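Local atomic coordinates of endoglucanase (PDB entry 6VC5), a protein that is a family 8 glycosyl hydrolase that probably cleaves internal beta-1,4-glucosidic linkages in cellulose and related beta-glucans. Residues A[13-18]-A[23-28]; A[40-45]-A[302-307]; A[34-39]-A[56-61]. All coordinates share one frame; numbering follows the deposited sequence.

In the fold
From the N terminus, helix 4-15 comes first, and contact 1 closes a short loop where the chain leaves it and doubles back toward strand 30-32. Helix 33-46 then serves both remaining contacts: its first half packs on helix 49-62 in contact 3, closing a helical hairpin, while residues 40-45 wait for helix 300-313 in contact 2, some 257 residues later. Contacts 2 and 3 cross along the chain, whereas contact 1 precedes both. Contact 2 touches both others: Tyr15 of contact 1 packs on Ala303, and Met40 and Ala304 pack on Trp56 and Tyr38 of contact 3; contacts 1 and 3 do not touch. Together they tie the barrel's early helices to its late helix 300-313.

Contact 1. Residues A[13-18]-A[23-28]; sequences DKYFHP and IDTGNS
His17 and Ile23 meet in two ways at once: carbon against ring, and through a water shared with Lys14. The water lies 2.9 Å from His17 NE2 and donates to Ile23 O at 2.7 Å; a third, weak bond goes to Lys14 O at 3.3 Å. Above the imidazole, the end of the isoleucine chain comes over one face: Ile23 CD1 lies 4.0 Å from the centroid of the His17 ring, 27° off its normal, in a CH-pi contact, and is nearest to His17 CD2. With CG anti to its own carbonyl carbon (chi1 -67°), the histidine turns its ring across the isoleucine chain at about a right angle.

The direct backbone link is nearly straight: Ile23 N donates to Tyr15 O at 3.0 Å with an angle of 165° at the hydrogen. Beside it, Ile23 O sits at the edge of the Tyr15 ring, 3.4 Å from Tyr15 CD1, while Thr25 OG1 lies near the same ring's plane by Tyr15 CE1. Thr25 CG2 covers Lys14 O. Asp24 shapes the loop by an Asx turn, OD1 taking Gly26 N at 2.8 Å from above the carboxylate plane. A bound glycerol, probably from the crystallisation liquor, lies near the His17 side chain. Tyr15 itself packs edge-to-face on Phe11 and Tyr300. The whole is a chain reversal at the surface, just after helix 4-15, held by the Ile23 N to Tyr15 O bond, among the connecting loops of the family's (alpha/alpha)6 barrel.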
ATOM      1  N   ASP A  13      12.716 -13.401 -10.167  1.00 14.67           N
ATOM      2  CA  ASP A  13      14.117 -13.808 -10.249  1.00 16.29           C
ATOM      3  C   ASP A  13      14.967 -13.074  -9.214  1.00 17.03           C
ATOM      4  O   ASP A  13      15.910 -13.649  -8.655  1.00 18.10           O
ATOM      5  CB  ASP A  13      14.640 -13.551 -11.661  1.00 21.78           C
ATOM      6  CG  ASP A  13      16.131 -13.801 -11.790  1.00 30.26           C
ATOM      7  OD1 ASP A  13      16.835 -12.929 -12.345  1.00 32.23           O
ATOM      8  OD2 ASP A  13      16.598 -14.874 -11.344  1.00 33.47           O
ATOM      9  N   LYS A  14      14.640 -11.809  -8.935  1.00 15.69           N
ATOM     10  CA  LYS A  14      15.475 -10.992  -8.060  1.00 15.63           C
ATOM     11  C   LYS A  14      15.166 -11.214  -6.580  1.00 14.33           C
ATOM     12  O   LYS A  14      16.087 -11.246  -5.755  1.00 15.80           O
ATOM     13  CB  LYS A  14      15.300  -9.512  -8.408  1.00 17.10           C
ATOM     14  CG  LYS A  14      15.858  -9.145  -9.777  1.00 20.78           C
ATOM     15  CD  LYS A  14      15.599  -7.689 -10.116  1.00 23.26           C
ATOM     16  CE  LYS A  14      16.749  -7.105 -10.923  1.00 28.61           C
ATOM     17  NZ  LYS A  14      17.723  -6.387 -10.054  1.00 31.04           N
ATOM     18  N   TYR A  15      13.885 -11.378  -6.220  1.00 12.58           N
ATOM     19  CA  TYR A  15      13.476 -11.264  -4.828  1.00 12.04           C
ATOM     20  C   TYR A  15      12.745 -12.467  -4.261  1.00 10.77           C
ATOM     21  O   TYR A  15      12.550 -12.512  -3.041  1.00 12.36           O
ATOM     22  CB  TYR A  15      12.615 -10.008  -4.615  1.00 12.05           C
ATOM     23  CG  TYR A  15      13.244  -8.753  -5.176  1.00 11.54           C
ATOM     24  CD1 TYR A  15      14.477  -8.297  -4.710  1.00 12.68           C
ATOM     25  CD2 TYR A  15      12.615  -8.033  -6.179  1.00 12.13           C
ATOM     26  CE1 TYR A  15      15.065  -7.156  -5.229  1.00 12.78           C
ATOM     27  CE2 TYR A  15      13.198  -6.886  -6.708  1.00 13.39           C
ATOM     28  CZ  TYR A  15      14.415  -6.459  -6.229  1.00 14.13           C
ATOM     29  OH  TYR A  15      14.998  -5.326  -6.738  1.00 17.18           O
ATOM     30  N   PHE A  16      12.329 -13.426  -5.086  1.00 11.84           N
ATOM     31  CA  PHE A  16      11.602 -14.601  -4.622  1.00 11.76           C
ATOM     32  C   PHE A  16      12.565 -15.736  -4.289  1.00 10.59           C
ATOM     33  O   PHE A  16      13.524 -15.998  -5.023  1.00 12.31           O
ATOM     34  CB  PHE A  16      10.617 -15.040  -5.709  1.00 11.76           C
ATOM     35  CG  PHE A  16       9.993 -16.402  -5.482  1.00 10.56           C
ATOM     36  CD1 PHE A  16       8.860 -16.547  -4.697  1.00 12.11           C
ATOM     37  CD2 PHE A  16      10.525 -17.525  -6.091  1.00 11.72           C
ATOM     38  CE1 PHE A  16       8.280 -17.801  -4.512  1.00 12.13           C
ATOM     39  CE2 PHE A  16       9.953 -18.788  -5.913  1.00 12.61           C
ATOM     40  CZ  PHE A  16       8.836 -18.926  -5.130  1.00 12.53           C
ATOM     41  N   HIS A  17      12.297 -16.417  -3.179  1.00 11.25           N
ATOM     42  CA  HIS A  17      13.045 -17.594  -2.778  1.00 13.72           C
ATOM     43  C   HIS A  17      12.124 -18.809  -2.727  1.00 13.93           C
ATOM     44  O   HIS A  17      10.918 -18.677  -2.470  1.00 12.98           O
ATOM     45  CB  HIS A  17      13.692 -17.351  -1.408  1.00 14.84           C
ATOM     46  CG  HIS A  17      14.751 -16.298  -1.446  1.00 18.71           C
ATOM     47  ND1 HIS A  17      16.096 -16.595  -1.523  1.00 21.12           N
ATOM     48  CD2 HIS A  17      14.660 -14.947  -1.483  1.00 19.65           C
ATOM     49  CE1 HIS A  17      16.788 -15.470  -1.574  1.00 20.79           C
ATOM     50  NE2 HIS A  17      15.941 -14.456  -1.556  1.00 20.53           N
ATOM     51  N   PRO A  18      12.662 -20.006  -2.980  1.00 14.63           N
ATOM     52  CA  PRO A  18      11.802 -21.194  -3.119  1.00 14.73           C
ATOM     53  C   PRO A  18      10.991 -21.545  -1.882  1.00 15.04           C
ATOM     54  O   PRO A  18       9.972 -22.235  -2.017  1.00 17.06           O
ATOM     55  CB  PRO A  18      12.799 -22.311  -3.469  1.00 15.73           C
ATOM     56  CG  PRO A  18      13.969 -21.598  -4.055  1.00 18.57           C
ATOM     57  CD  PRO A  18      14.068 -20.297  -3.308  1.00 16.15           C
ATOM     58  N   ILE A  23      12.423 -11.259  -0.353  1.00  8.28           N
ATOM     59  CA  ILE A  23      13.527 -10.624   0.365  1.00  9.48           C
ATOM     60  C   ILE A  23      14.179  -9.586  -0.538  1.00 11.25           C
ATOM     61  O   ILE A  23      14.569  -9.898  -1.667  1.00 12.08           O
ATOM     62  CB  ILE A  23      14.580 -11.653   0.833  1.00 10.71           C
ATOM     63  CG1 ILE A  23      13.947 -12.741   1.705  1.00 10.98           C
ATOM     64  CG2 ILE A  23      15.663 -10.963   1.641  1.00 11.71           C
ATOM     65  CD1 ILE A  23      14.888 -13.923   1.998  1.00 11.58           C
ATOM     66  N   ASP A  24      14.296  -8.359  -0.034  1.00 12.44           N
ATOM     67  CA  ASP A  24      15.045  -7.303  -0.703  1.00 15.03           C
ATOM     68  C   ASP A  24      16.530  -7.597  -0.572  1.00 17.51           C
ATOM     69  O   ASP A  24      17.040  -7.761   0.539  1.00 18.23           O
ATOM     70  CB  ASP A  24      14.713  -5.987   0.001  1.00 16.69           C
ATOM     71  CG  ASP A  24      15.504  -4.796  -0.512  1.00 18.32           C
ATOM     72  OD1 ASP A  24      16.362  -4.941  -1.409  1.00 18.57           O
ATOM     73  OD2 ASP A  24      15.225  -3.688  -0.000  1.00 20.61           O
ATOM     74  N   THR A  25      17.228  -7.637  -1.711  1.00 18.88           N
ATOM     75  CA  THR A  25      18.650  -7.969  -1.701  1.00 21.93           C
ATOM     76  C   THR A  25      19.470  -6.958  -0.906  1.00 23.85           C
ATOM     77  O   THR A  25      20.539  -7.301  -0.385  1.00 24.59           O
ATOM     78  CB  THR A  25      19.165  -8.088  -3.135  1.00 23.35           C
ATOM     79  OG1 THR A  25      18.760  -6.937  -3.886  1.00 24.39           O
ATOM     80  CG2 THR A  25      18.588  -9.323  -3.803  1.00 23.34           C
ATOM     81  N   GLY A  26      18.995  -5.714  -0.797  1.00 23.48           N
ATOM     82  CA  GLY A  26      19.688  -4.689  -0.035  1.00 24.49           C
ATOM     83  C   GLY A  26      19.340  -4.626   1.434  1.00 26.56           C
ATOM     84  O   GLY A  26      19.960  -3.867   2.187  1.00 29.46           O
ATOM     85  N   ASN A  27      18.342  -5.396   1.855  1.00 25.42           N
ATOM     86  CA  ASN A  27      17.953  -5.536   3.248  1.00 26.62           C
ATOM     87  C   ASN A  27      17.702  -7.033   3.455  1.00 23.58           C
ATOM     88  O   ASN A  27      16.597  -7.499   3.724  1.00 23.41           O
ATOM     89  CB  ASN A  27      16.752  -4.636   3.545  1.00 29.51           C
ATOM     90  CG  ASN A  27      16.112  -4.922   4.891  1.00 31.56           C
ATOM     91  OD1 ASN A  27      14.940  -5.286   4.971  1.00 34.29           O
ATOM     92  ND2 ASN A  27      16.893  -4.779   5.959  1.00 32.92           N
ATOM     93  N   SER A  28      18.775  -7.809   3.298  1.00 21.90           N
ATOM     94  CA  SER A  28      18.688  -9.250   3.091  1.00 20.31           C
ATOM     95  C   SER A  28      18.280 -10.026   4.337  1.00 21.80           C
ATOM     96  O   SER A  28      18.051 -11.238   4.236  1.00 22.84           O
ATOM     97  CB  SER A  28      20.044  -9.765   2.614  1.00 21.39           C
ATOM     98  OG  SER A  28      21.064  -9.396   3.536  1.00 22.66           O
TER
HETATM   99  O   HOH W   1      16.398 -11.745  -2.494  1.00 22.16           O

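Contact 2. Residues A[40-45]-A[302-307]; sequences MLFSAA and SAALTM
Phe42 reaches from helix 33-46 to helix 300-313 and lays one face of its ring against Met307. The methionine CB stands over that face, offset toward the rim: it is 3.4 Å from Phe42 CZ, and the line from CB to the ring centroid runs 20° off the normal, a close CH-pi contact. Further along the bent methionine chain, Met307 CG passes 3.9 Å from Phe42 CE2, and Met307 SD lies above the same face, 5.1 Å from the centroid, a more distant Met-aromatic contact. Phe42 holds CG anti to its carbonyl carbon (chi1 -57°), which points the ring toward helix 300-313. Its CZ comes within 3.6 Å of Ala304 O, and Phe42 CE2 lies 4.5 Å from Ala304 CB.

Helix 4-15 completes the surroundings, with Trp8 against Phe42 and Phe11 meeting its ring edge-to-face. Replacing Phe42 by an alanine would probably open a gap beneath the CB and SD of Met307 and take from Phe11 one of its aromatic partners. All three touching residues are buried, and their contact rests on dispersion and the weak attraction of C-H groups and sulfur for an aromatic face.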
ATOM      1  N   MET A  40       2.421 -12.118  -3.299  1.00 19.80           N
ATOM      2  CA  MET A  40       1.140 -12.775  -3.534  1.00 22.02           C
ATOM      3  C   MET A  40       0.312 -12.023  -4.575  1.00 21.49           C
ATOM      4  O   MET A  40      -0.274 -12.628  -5.484  1.00 19.41           O
ATOM      5  CB  MET A  40       0.401 -12.884  -2.203  1.00 17.97           C
ATOM      6  CG  MET A  40       1.028 -13.888  -1.245  1.00 15.22           C
ATOM      7  SD  MET A  40       0.280 -13.763   0.419  1.00  7.18           S
ATOM      8  CE  MET A  40      -1.431 -14.328   0.086  1.00 11.75           C
ATOM      9  N   LEU A  41       0.269 -10.691  -4.472  1.00 11.64           N
ATOM     10  CA  LEU A  41      -0.533  -9.916  -5.417  1.00  9.60           C
ATOM     11  C   LEU A  41       0.020 -10.026  -6.836  1.00  8.79           C
ATOM     12  O   LEU A  41      -0.739 -10.185  -7.804  1.00  8.84           O
ATOM     13  CB  LEU A  41      -0.585  -8.452  -4.972  1.00  9.95           C
ATOM     14  CG  LEU A  41      -1.591  -7.556  -5.706  1.00 10.35           C
ATOM     15  CD1 LEU A  41      -2.998  -7.872  -5.218  1.00 10.83           C
ATOM     16  CD2 LEU A  41      -1.261  -6.085  -5.491  1.00 13.14           C
ATOM     17  N   PHE A  42       1.346  -9.895  -6.986  1.00  6.85           N
ATOM     18  CA  PHE A  42       1.949  -9.933  -8.318  1.00  6.60           C
ATOM     19  C   PHE A  42       1.832 -11.321  -8.946  1.00  7.38           C
ATOM     20  O   PHE A  42       1.571 -11.443 -10.150  1.00  9.28           O
ATOM     21  CB  PHE A  42       3.423  -9.518  -8.264  1.00  8.78           C
ATOM     22  CG  PHE A  42       3.689  -8.148  -7.672  1.00  7.65           C
ATOM     23  CD1 PHE A  42       2.693  -7.199  -7.542  1.00 10.06           C
ATOM     24  CD2 PHE A  42       4.970  -7.830  -7.244  1.00  9.15           C
ATOM     25  CE1 PHE A  42       2.967  -5.938  -6.986  1.00 10.25           C
ATOM     26  CE2 PHE A  42       5.250  -6.586  -6.695  1.00 10.86           C
ATOM     27  CZ  PHE A  42       4.237  -5.644  -6.560  1.00 10.38           C
ATOM     28  N   SER A  43       2.049 -12.380  -8.155  1.00  7.70           N
ATOM     29  CA  SER A  43       1.928 -13.737  -8.676  1.00  8.30           C
ATOM     30  C   SER A  43       0.484 -14.079  -9.029  1.00  9.10           C
ATOM     31  O   SER A  43       0.240 -14.771 -10.023  1.00 10.22           O
ATOM     32  CB  SER A  43       2.547 -14.754  -7.708  1.00  8.17           C
ATOM     33  OG  SER A  43       1.870 -14.794  -6.473  1.00 10.49           O
ATOM     34  N   ALA A  44      -0.483 -13.594  -8.244  1.00  9.21           N
ATOM     35  CA  ALA A  44      -1.889 -13.795  -8.611  1.00  9.90           C
ATOM     36  C   ALA A  44      -2.226 -13.079  -9.917  1.00 10.56           C
ATOM     37  O   ALA A  44      -2.882 -13.647 -10.797  1.00 12.13           O
ATOM     38  CB  ALA A  44      -2.797 -13.303  -7.485  1.00 10.39           C
ATOM     39  N   ALA A  45      -1.799 -11.817 -10.051  1.00 10.07           N
ATOM     40  CA  ALA A  45      -2.059 -11.062 -11.278  1.00 10.81           C
ATOM     41  C   ALA A  45      -1.386 -11.706 -12.487  1.00 11.75           C
ATOM     42  O   ALA A  45      -1.951 -11.727 -13.588  1.00 13.97           O
ATOM     43  CB  ALA A  45      -1.574  -9.622 -11.106  1.00 12.06           C
ATOM     44  N   SER A 302      11.690   0.474  -5.632  1.00  8.54           N
ATOM     45  CA  SER A 302      11.250   0.988  -6.922  1.00  7.60           C
ATOM     46  C   SER A 302      10.594  -0.112  -7.750  1.00  8.34           C
ATOM     47  O   SER A 302       9.584   0.126  -8.432  1.00  8.86           O
ATOM     48  CB  SER A 302      12.455   1.564  -7.668  1.00  9.92           C
ATOM     49  OG  SER A 302      12.045   2.222  -8.849  1.00 11.22           O
ATOM     50  N   ALA A 303      11.149  -1.325  -7.703  1.00  8.29           N
ATOM     51  CA  ALA A 303      10.591  -2.433  -8.471  1.00  8.36           C
ATOM     52  C   ALA A 303       9.161  -2.757  -8.032  1.00  8.23           C
ATOM     53  O   ALA A 303       8.274  -2.957  -8.867  1.00  7.93           O
ATOM     54  CB  ALA A 303      11.486  -3.666  -8.337  1.00  9.66           C
ATOM     55  N   ALA A 304       8.917  -2.808  -6.721  1.00  7.94           N
ATOM     56  CA  ALA A 304       7.575  -3.105  -6.239  1.00  7.94           C
ATOM     57  C   ALA A 304       6.586  -2.006  -6.617  1.00  8.33           C
ATOM     58  O   ALA A 304       5.455  -2.299  -7.027  1.00 10.37           O
ATOM     59  CB  ALA A 304       7.596  -3.345  -4.726  1.00  7.95           C
ATOM     60  N   LEU A 305       6.994  -0.739  -6.504  1.00  6.56           N
ATOM     61  CA  LEU A 305       6.090   0.352  -6.861  1.00  7.88           C
ATOM     62  C   LEU A 305       5.772   0.349  -8.356  1.00  7.32           C
ATOM     63  O   LEU A 305       4.623   0.591  -8.758  1.00  7.77           O
ATOM     64  CB  LEU A 305       6.699   1.688  -6.423  1.00  8.26           C
ATOM     65  CG  LEU A 305       5.852   2.945  -6.626  1.00  7.67           C
ATOM     66  CD1 LEU A 305       4.518   2.876  -5.886  1.00  8.61           C
ATOM     67  CD2 LEU A 305       6.648   4.153  -6.153  1.00  9.57           C
ATOM     68  N   THR A 306       6.776   0.071  -9.191  1.00  6.73           N
ATOM     69  CA  THR A 306       6.553  -0.036 -10.626  1.00  7.32           C
ATOM     70  C   THR A 306       5.590  -1.175 -10.949  1.00  7.57           C
ATOM     71  O   THR A 306       4.664  -1.003 -11.749  1.00  7.15           O
ATOM     72  CB  THR A 306       7.903  -0.226 -11.319  1.00  9.02           C
ATOM     73  OG1 THR A 306       8.740   0.906 -11.037  1.00 10.11           O
ATOM     74  CG2 THR A 306       7.732  -0.343 -12.846  1.00  9.63           C
ATOM     75  N   MET A 307       5.761  -2.336 -10.301  1.00  8.29           N
ATOM     76  CA  MET A 307       4.826  -3.437 -10.512  1.00  9.26           C
ATOM     77  C   MET A 307       3.399  -3.049 -10.135  1.00 10.16           C
ATOM     78  O   MET A 307       2.450  -3.393 -10.853  1.00 10.17           O
ATOM     79  CB  MET A 307       5.243  -4.669  -9.711  1.00 13.78           C
ATOM     80  CG  MET A 307       6.361  -5.489 -10.283  1.00 17.25           C
ATOM     81  SD  MET A 307       5.990  -6.452 -11.787  1.00 17.56           S
ATOM     82  CE  MET A 307       4.199  -6.466 -11.958  1.00 17.92           C
TER

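Contact 3. Residues A[34-39]-A[56-61]; sequences EGQGYG and WVWART
Helices 33-46 and 49-62 follow each other through a short turn and pack as a helical hairpin of the (alpha/alpha)6 barrel, with Gln36 meeting Ala59 and Trp58 between them. Gln36 CB faces Ala59 CB at 4.0 Å, where the two backbones come nearest. Beyond it the chain bends at chi2 (-59°), which carries the amide over to the six-membered ring of Trp58. Gln36 NE2 lies 3.6 Å from Trp58 CE3, and the amide carbon CD is 3.7 Å from the same atom. The two flat groups are inclined by 49°, so they neither stack nor stand square to each other; the approach is oblique, with the side chains crossing at about a right angle.

The polar end of Gln36 is engaged mainly with the loop after helix 4-15. OE1 accepts from Ile22 N, while NE2 donates to Gly20 O and, weakly, to Ile55 O. Trp58 also meets Tyr75 edge-to-face and packs on Leu63 and Arg21.

Each helix also has a side-chain bond of its own. Tyr38 OH donates to Glu34 OE2 at 2.6 Å, using the anti lone pair of the carboxylate oxygen. Thr61 OG1 reaches Val57 O at 2.7 Å, from the face opposite the one Thr61 N uses.

Between the two segments the contact is van der Waals packing; the weak bond to Ile55 O, one residue before 56-61, adds a polar link between the helices. A buried amide with both its O and its N engaged is probably restrained in rotation, which would give the Trp58 ring a defined neighbour while tying the 20-22 backbone to the hairpin.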
ATOM      1  N   GLU A  34       4.155  -6.651   4.137  1.00  7.49           N
ATOM      2  CA  GLU A  34       3.918  -5.921   2.899  1.00  8.49           C
ATOM      3  C   GLU A  34       4.609  -6.613   1.728  1.00  8.30           C
ATOM      4  O   GLU A  34       4.040  -6.726   0.639  1.00  9.13           O
ATOM      5  CB  GLU A  34       4.420  -4.482   3.058  1.00 12.07           C
ATOM      6  CG  GLU A  34       4.282  -3.598   1.826  1.00 16.36           C
ATOM      7  CD  GLU A  34       4.861  -2.197   2.039  1.00 18.54           C
ATOM      8  OE1 GLU A  34       5.410  -1.931   3.135  1.00 20.26           O
ATOM      9  OE2 GLU A  34       4.759  -1.360   1.110  1.00 19.78           O
ATOM     10  N   GLY A  35       5.823  -7.114   1.951  1.00  7.22           N
ATOM     11  CA  GLY A  35       6.546  -7.798   0.888  1.00  6.93           C
ATOM     12  C   GLY A  35       5.920  -9.124   0.491  1.00  6.47           C
ATOM     13  O   GLY A  35       5.863  -9.464  -0.690  1.00  6.21           O
ATOM     14  N   GLN A  36       5.480  -9.911   1.472  1.00  6.48           N
ATOM     15  CA  GLN A  36       4.764 -11.137   1.127  1.00  6.13           C
ATOM     16  C   GLN A  36       3.478 -10.792   0.380  1.00  7.55           C
ATOM     17  O   GLN A  36       3.101 -11.461  -0.599  1.00  7.18           O
ATOM     18  CB  GLN A  36       4.450 -11.937   2.394  1.00  7.20           C
ATOM     19  CG  GLN A  36       5.675 -12.380   3.206  1.00  8.36           C
ATOM     20  CD  GLN A  36       6.631 -13.241   2.407  1.00  9.57           C
ATOM     21  OE1 GLN A  36       7.790 -12.886   2.233  1.00  9.60           O
ATOM     22  NE2 GLN A  36       6.145 -14.383   1.915  1.00  8.19           N
ATOM     23  N   GLY A  37       2.826  -9.702   0.797  1.00  7.60           N
ATOM     24  CA  GLY A  37       1.622  -9.265   0.121  1.00  8.36           C
ATOM     25  C   GLY A  37       1.868  -8.887  -1.324  1.00  7.36           C
ATOM     26  O   GLY A  37       1.072  -9.228  -2.203  1.00  8.56           O
ATOM     27  N   TYR A  38       2.973  -8.183  -1.591  1.00  7.25           N
ATOM     28  CA  TYR A  38       3.324  -7.867  -2.974  1.00  7.70           C
ATOM     29  C   TYR A  38       3.593  -9.133  -3.775  1.00  8.24           C
ATOM     30  O   TYR A  38       3.154  -9.257  -4.924  1.00  9.03           O
ATOM     31  CB  TYR A  38       4.543  -6.936  -3.039  1.00  9.10           C
ATOM     32  CG  TYR A  38       4.294  -5.519  -2.580  1.00 11.37           C
ATOM     33  CD1 TYR A  38       3.088  -4.878  -2.836  1.00 13.01           C
ATOM     34  CD2 TYR A  38       5.280  -4.824  -1.900  1.00 14.21           C
ATOM     35  CE1 TYR A  38       2.867  -3.577  -2.410  1.00 14.27           C
ATOM     36  CE2 TYR A  38       5.074  -3.530  -1.477  1.00 14.81           C
ATOM     37  CZ  TYR A  38       3.867  -2.913  -1.724  1.00 15.71           C
ATOM     38  OH  TYR A  38       3.679  -1.617  -1.278  1.00 18.23           O
ATOM     39  N   GLY A  39       4.351 -10.071  -3.200  1.00  8.14           N
ATOM     40  CA  GLY A  39       4.626 -11.311  -3.908  1.00  9.60           C
ATOM     41  C   GLY A  39       3.355 -12.060  -4.253  1.00 14.37           C
ATOM     42  O   GLY A  39       3.194 -12.555  -5.373  1.00 11.00           O
ATOM     43  N   TRP A  56       2.131 -17.583   0.069  1.00  6.96           N
ATOM     44  CA  TRP A  56       1.061 -17.561   1.062  1.00  6.38           C
ATOM     45  C   TRP A  56       1.319 -18.534   2.215  1.00  6.63           C
ATOM     46  O   TRP A  56       1.152 -18.170   3.381  1.00  7.88           O
ATOM     47  CB  TRP A  56      -0.285 -17.816   0.383  1.00  7.22           C
ATOM     48  CG  TRP A  56      -1.426 -18.099   1.329  1.00  6.80           C
ATOM     49  CD1 TRP A  56      -2.319 -19.137   1.232  1.00  8.73           C
ATOM     50  CD2 TRP A  56      -1.835 -17.333   2.477  1.00  6.34           C
ATOM     51  NE1 TRP A  56      -3.232 -19.072   2.248  1.00 10.77           N
ATOM     52  CE2 TRP A  56      -2.956 -17.985   3.034  1.00  8.01           C
ATOM     53  CE3 TRP A  56      -1.345 -16.184   3.112  1.00  7.77           C
ATOM     54  CZ2 TRP A  56      -3.607 -17.516   4.179  1.00  7.87           C
ATOM     55  CZ3 TRP A  56      -2.005 -15.719   4.254  1.00  8.28           C
ATOM     56  CH2 TRP A  56      -3.118 -16.389   4.768  1.00  9.19           C
ATOM     57  N   VAL A  57       1.718 -19.775   1.921  1.00  7.00           N
ATOM     58  CA  VAL A  57       1.979 -20.720   3.009  1.00  8.67           C
ATOM     59  C   VAL A  57       3.069 -20.190   3.939  1.00  8.62           C
ATOM     60  O   VAL A  57       2.958 -20.295   5.169  1.00  8.69           O
ATOM     61  CB  VAL A  57       2.299 -22.125   2.464  1.00  9.57           C
ATOM     62  CG1 VAL A  57       2.826 -23.014   3.569  1.00 11.16           C
ATOM     63  CG2 VAL A  57       1.046 -22.739   1.877  1.00 10.81           C
ATOM     64  N   TRP A  58       4.119 -19.578   3.380  1.00  7.25           N
ATOM     65  CA  TRP A  58       5.154 -19.015   4.241  1.00  7.02           C
ATOM     66  C   TRP A  58       4.592 -17.904   5.123  1.00  7.13           C
ATOM     67  O   TRP A  58       4.851 -17.866   6.337  1.00  6.46           O
ATOM     68  CB  TRP A  58       6.350 -18.509   3.428  1.00  7.61           C
ATOM     69  CG  TRP A  58       7.530 -18.203   4.325  1.00  8.39           C
ATOM     70  CD1 TRP A  58       8.537 -19.056   4.671  1.00  9.34           C
ATOM     71  CD2 TRP A  58       7.777 -16.978   5.039  1.00  6.94           C
ATOM     72  NE1 TRP A  58       9.409 -18.425   5.534  1.00 10.15           N
ATOM     73  CE2 TRP A  58       8.958 -17.157   5.780  1.00  8.31           C
ATOM     74  CE3 TRP A  58       7.115 -15.748   5.109  1.00  7.45           C
ATOM     75  CZ2 TRP A  58       9.501 -16.140   6.581  1.00  9.88           C
ATOM     76  CZ3 TRP A  58       7.656 -14.740   5.907  1.00  8.19           C
ATOM     77  CH2 TRP A  58       8.836 -14.948   6.630  1.00  7.86           C
ATOM     78  N   ALA A  59       3.807 -16.994   4.538  1.00  7.26           N
ATOM     79  CA  ALA A  59       3.267 -15.882   5.321  1.00  8.00           C
ATOM     80  C   ALA A  59       2.304 -16.376   6.397  1.00  8.36           C
ATOM     81  O   ALA A  59       2.312 -15.877   7.529  1.00  9.78           O
ATOM     82  CB  ALA A  59       2.558 -14.888   4.407  1.00  7.39           C
ATOM     83  N   ARG A  60       1.435 -17.329   6.051  1.00  6.32           N
ATOM     84  CA  ARG A  60       0.488 -17.847   7.032  1.00  7.01           C
ATOM     85  C   ARG A  60       1.216 -18.541   8.173  1.00  9.71           C
ATOM     86  O   ARG A  60       0.890 -18.336   9.351  1.00 11.42           O
ATOM     87  CB  ARG A  60      -0.463 -18.819   6.337  1.00  9.65           C
ATOM     88  CG  ARG A  60      -1.622 -19.279   7.197  1.00 12.68           C
ATOM     89  CD  ARG A  60      -2.440 -20.324   6.446  1.00 15.49           C
ATOM     90  NE  ARG A  60      -1.690 -21.565   6.262  1.00 17.59           N
ATOM     91  CZ  ARG A  60      -1.886 -22.426   5.267  1.00 18.22           C
ATOM     92  NH1 ARG A  60      -2.819 -22.190   4.354  1.00 21.14           N
ATOM     93  NH2 ARG A  60      -1.147 -23.526   5.185  1.00 20.50           N
ATOM     94  N   THR A  61       2.235 -19.339   7.840  1.00  8.62           N
ATOM     95  CA  THR A  61       2.961 -20.121   8.833  1.00  9.25           C
ATOM     96  C   THR A  61       3.783 -19.237   9.760  1.00  9.02           C
ATOM     97  O   THR A  61       3.831 -19.478  10.971  1.00 12.07           O
ATOM     98  CB  THR A  61       3.872 -21.111   8.114  1.00 10.58           C
ATOM     99  OG1 THR A  61       3.075 -21.994   7.314  1.00 13.21           O
ATOM    100  CG2 THR A  61       4.713 -21.921   9.116  1.00 12.12           C
TER